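PDB 4EPZ: transcription anti-terminator antagonist UpxZ from Bacteroides uniformis ATCC 8492, which probably antagonises transcription anti-termination and so takes part in regulating capsular polysaccharide synthesis. Local coordinates for residues Trp110-Thr115 with Asn149-Gln154. Sequence-based numbering, arbitrary orientation.
Sequences WGYSET and NFEENQ
Ser-113, whose CB lies over the face of the Phe-150 ring, donates a hydrogen bond through OG to Trp-110 O, 2.7 Å away and tilted 21° from the carbonyl plane. Its OG sits between the backbone N and the carbonyl carbon (chi1 79°), which turns the hydroxyl back onto its own helix and leaves the methylene for the aromatic ring, a CH-pi contact. A side chain this small lets the helices come close, with the CA atoms of Ser-113 and Phe-150 5.7 Å apart. The flat Phe-150 ring suits two neighbours, offering Ser-113 a face and the broad six-membered ring of Trp-110 an edge, T-shaped with planes at 68°. Phe-150 CZ stands 3.8 Å from Trp-110 CZ3. Replacing Phe-150 by alanine would probably leave a gap below the Ser-113 methylene and take the aromatic edge from the indole face. Tyr-112 passes Phe-150 ring edge to CB, and its long phenol brings OH to 3.5 Å from Glu-151 CG. Glu-151 suits both demands, its aliphatic part against Tyr-112 and OE2 hydrogen-bonded to His-125 NE2. The contact joins the C-terminal ends of helices 102-115 and 138-152, with Trp-110 packed on helix 56-72 and Tyr-112 on helix 118-129.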
loop_
_atom_site.group_PDB
_atom_site.type_symbol
_atom_site.label_atom_id
_atom_site.label_comp_id
_atom_site.label_asym_id
_atom_site.label_seq_id
_atom_site.Cartn_x
_atom_site.Cartn_y
_atom_site.Cartn_z
ATOM N N TRP A 110 -4.374 -1.717 1.627
ATOM C CA TRP A 110 -3.121 -1.543 2.375
ATOM C C TRP A 110 -3.373 -1.041 3.795
ATOM O O TRP A 110 -2.702 -1.495 4.729
ATOM C CB TRP A 110 -2.179 -0.601 1.630
ATOM C CG TRP A 110 -1.466 -1.337 0.551
ATOM C CD1 TRP A 110 -1.799 -1.375 -0.769
ATOM C CD2 TRP A 110 -0.448 -2.332 0.739
ATOM N NE1 TRP A 110 -0.966 -2.246 -1.442
ATOM C CE2 TRP A 110 -0.137 -2.861 -0.535
ATOM C CE3 TRP A 110 0.300 -2.761 1.853
ATOM C CZ2 TRP A 110 0.864 -3.824 -0.724
ATOM C CZ3 TRP A 110 1.294 -3.715 1.660
ATOM C CH2 TRP A 110 1.543 -4.259 0.395
ATOM N N GLY A 111 -4.328 -0.132 3.966
ATOM C CA GLY A 111 -4.671 0.373 5.300
ATOM C C GLY A 111 -5.233 -0.739 6.173
ATOM O O GLY A 111 -4.815 -0.905 7.334
ATOM N N TYR A 112 -6.085 -1.595 5.595
ATOM C CA TYR A 112 -6.598 -2.770 6.342
ATOM C C TYR A 112 -5.438 -3.705 6.736
ATOM O O TYR A 112 -5.421 -4.248 7.851
ATOM C CB TYR A 112 -7.623 -3.531 5.464
ATOM C CG TYR A 112 -8.018 -4.881 6.023
ATOM C CD1 TYR A 112 -8.904 -4.981 7.095
ATOM C CD2 TYR A 112 -7.516 -6.057 5.470
ATOM C CE1 TYR A 112 -9.267 -6.228 7.611
ATOM C CE2 TYR A 112 -7.839 -7.302 6.007
ATOM C CZ TYR A 112 -8.740 -7.379 7.055
ATOM O OH TYR A 112 -9.107 -8.609 7.537
ATOM N N SER A 113 -4.465 -3.924 5.828
ATOM C CA SER A 113 -3.378 -4.854 6.156
ATOM C C SER A 113 -2.571 -4.432 7.382
ATOM O O SER A 113 -1.972 -5.281 8.057
ATOM C CB SER A 113 -2.423 -4.972 4.984
ATOM O OG SER A 113 -1.526 -3.874 4.894
ATOM N N GLU A 114 -2.526 -3.126 7.642
ATOM C CA GLU A 114 -1.755 -2.557 8.757
ATOM C C GLU A 114 -2.541 -2.467 10.046
ATOM O O GLU A 114 -1.936 -2.404 11.115
ATOM C CB GLU A 114 -1.290 -1.143 8.415
ATOM C CG GLU A 114 -0.188 -1.118 7.365
ATOM C CD GLU A 114 1.182 -1.584 7.821
ATOM O OE1 GLU A 114 1.445 -1.598 9.045
ATOM O OE2 GLU A 114 1.983 -1.977 6.947
ATOM N N THR A 115 -3.861 -2.439 9.963
ATOM C CA THR A 115 -4.722 -2.196 11.121
ATOM C C THR A 115 -5.650 -3.323 11.492
ATOM O O THR A 115 -6.078 -3.393 12.669
ATOM C CB THR A 115 -5.627 -0.976 10.804
ATOM O OG1 THR A 115 -6.432 -1.263 9.637
ATOM C CG2 THR A 115 -4.818 0.320 10.549
ATOM N N ASN A 149 -5.627 -12.270 0.657
ATOM C CA ASN A 149 -4.451 -12.798 1.344
ATOM C C ASN A 149 -4.276 -12.119 2.718
ATOM O O ASN A 149 -3.959 -12.804 3.689
ATOM C CB ASN A 149 -3.217 -12.651 0.482
ATOM C CG ASN A 149 -3.146 -13.697 -0.626
ATOM O OD1 ASN A 149 -3.557 -14.852 -0.460
ATOM N ND2 ASN A 149 -2.583 -13.337 -1.767
ATOM N N PHE A 150 -4.518 -10.789 2.806
ATOM C CA PHE A 150 -4.414 -10.107 4.111
ATOM C C PHE A 150 -5.482 -10.651 5.084
ATOM O O PHE A 150 -5.190 -10.885 6.260
ATOM C CB PHE A 150 -4.566 -8.585 3.938
ATOM C CG PHE A 150 -3.373 -7.923 3.273
ATOM C CD1 PHE A 150 -2.074 -8.205 3.693
ATOM C CD2 PHE A 150 -3.555 -6.928 2.309
ATOM C CE1 PHE A 150 -0.974 -7.583 3.088
ATOM C CE2 PHE A 150 -2.455 -6.292 1.724
ATOM C CZ PHE A 150 -1.177 -6.623 2.121
ATOM N N GLU A 151 -6.700 -10.883 4.582
ATOM C CA GLU A 151 -7.787 -11.384 5.423
ATOM C C GLU A 151 -7.454 -12.782 5.951
ATOM O O GLU A 151 -7.607 -13.043 7.151
ATOM C CB GLU A 151 -9.106 -11.416 4.647
ATOM C CG GLU A 151 -9.696 -10.044 4.365
ATOM C CD GLU A 151 -10.910 -10.076 3.460
ATOM O OE1 GLU A 151 -11.159 -11.114 2.807
ATOM O OE2 GLU A 151 -11.635 -9.064 3.428
ATOM N N GLU A 152 -6.965 -13.669 5.077
ATOM C CA GLU A 152 -6.648 -15.058 5.440
ATOM C C GLU A 152 -5.398 -15.212 6.322
ATOM O O GLU A 152 -5.216 -16.268 6.961
ATOM C CB GLU A 152 -6.461 -15.865 4.161
ATOM C CG GLU A 152 -7.753 -16.045 3.391
ATOM C CD GLU A 152 -7.623 -16.891 2.137
ATOM O OE1 GLU A 152 -6.487 -17.303 1.807
ATOM O OE2 GLU A 152 -8.657 -17.125 1.475
ATOM N N ASN A 153 -4.502 -14.217 6.325
ATOM C CA ASN A 153 -3.240 -14.322 7.065
ATOM C C ASN A 153 -3.143 -13.341 8.223
ATOM O O ASN A 153 -2.035 -13.002 8.668
ATOM C CB ASN A 153 -2.081 -14.114 6.105
ATOM C CG ASN A 153 -1.994 -15.249 5.120
ATOM O OD1 ASN A 153 -1.950 -16.423 5.500
ATOM N ND2 ASN A 153 -2.043 -14.932 3.852
ATOM N N GLN A 154 -4.289 -12.996 8.813
ATOM C CA GLN A 154 -4.271 -12.074 9.932
ATOM C C GLN A 154 -3.448 -12.621 11.092
ATOM O O GLN A 154 -2.654 -11.881 11.682
ATOM C CB GLN A 154 -5.690 -11.753 10.402
ATOM C CG GLN A 154 -5.723 -10.821 11.648
ATOM C CD GLN A 154 -7.109 -10.312 11.953
ATOM O OE1 GLN A 154 -8.124 -10.807 11.417
ATOM N NE2 GLN A 154 -7.177 -9.338 12.835
#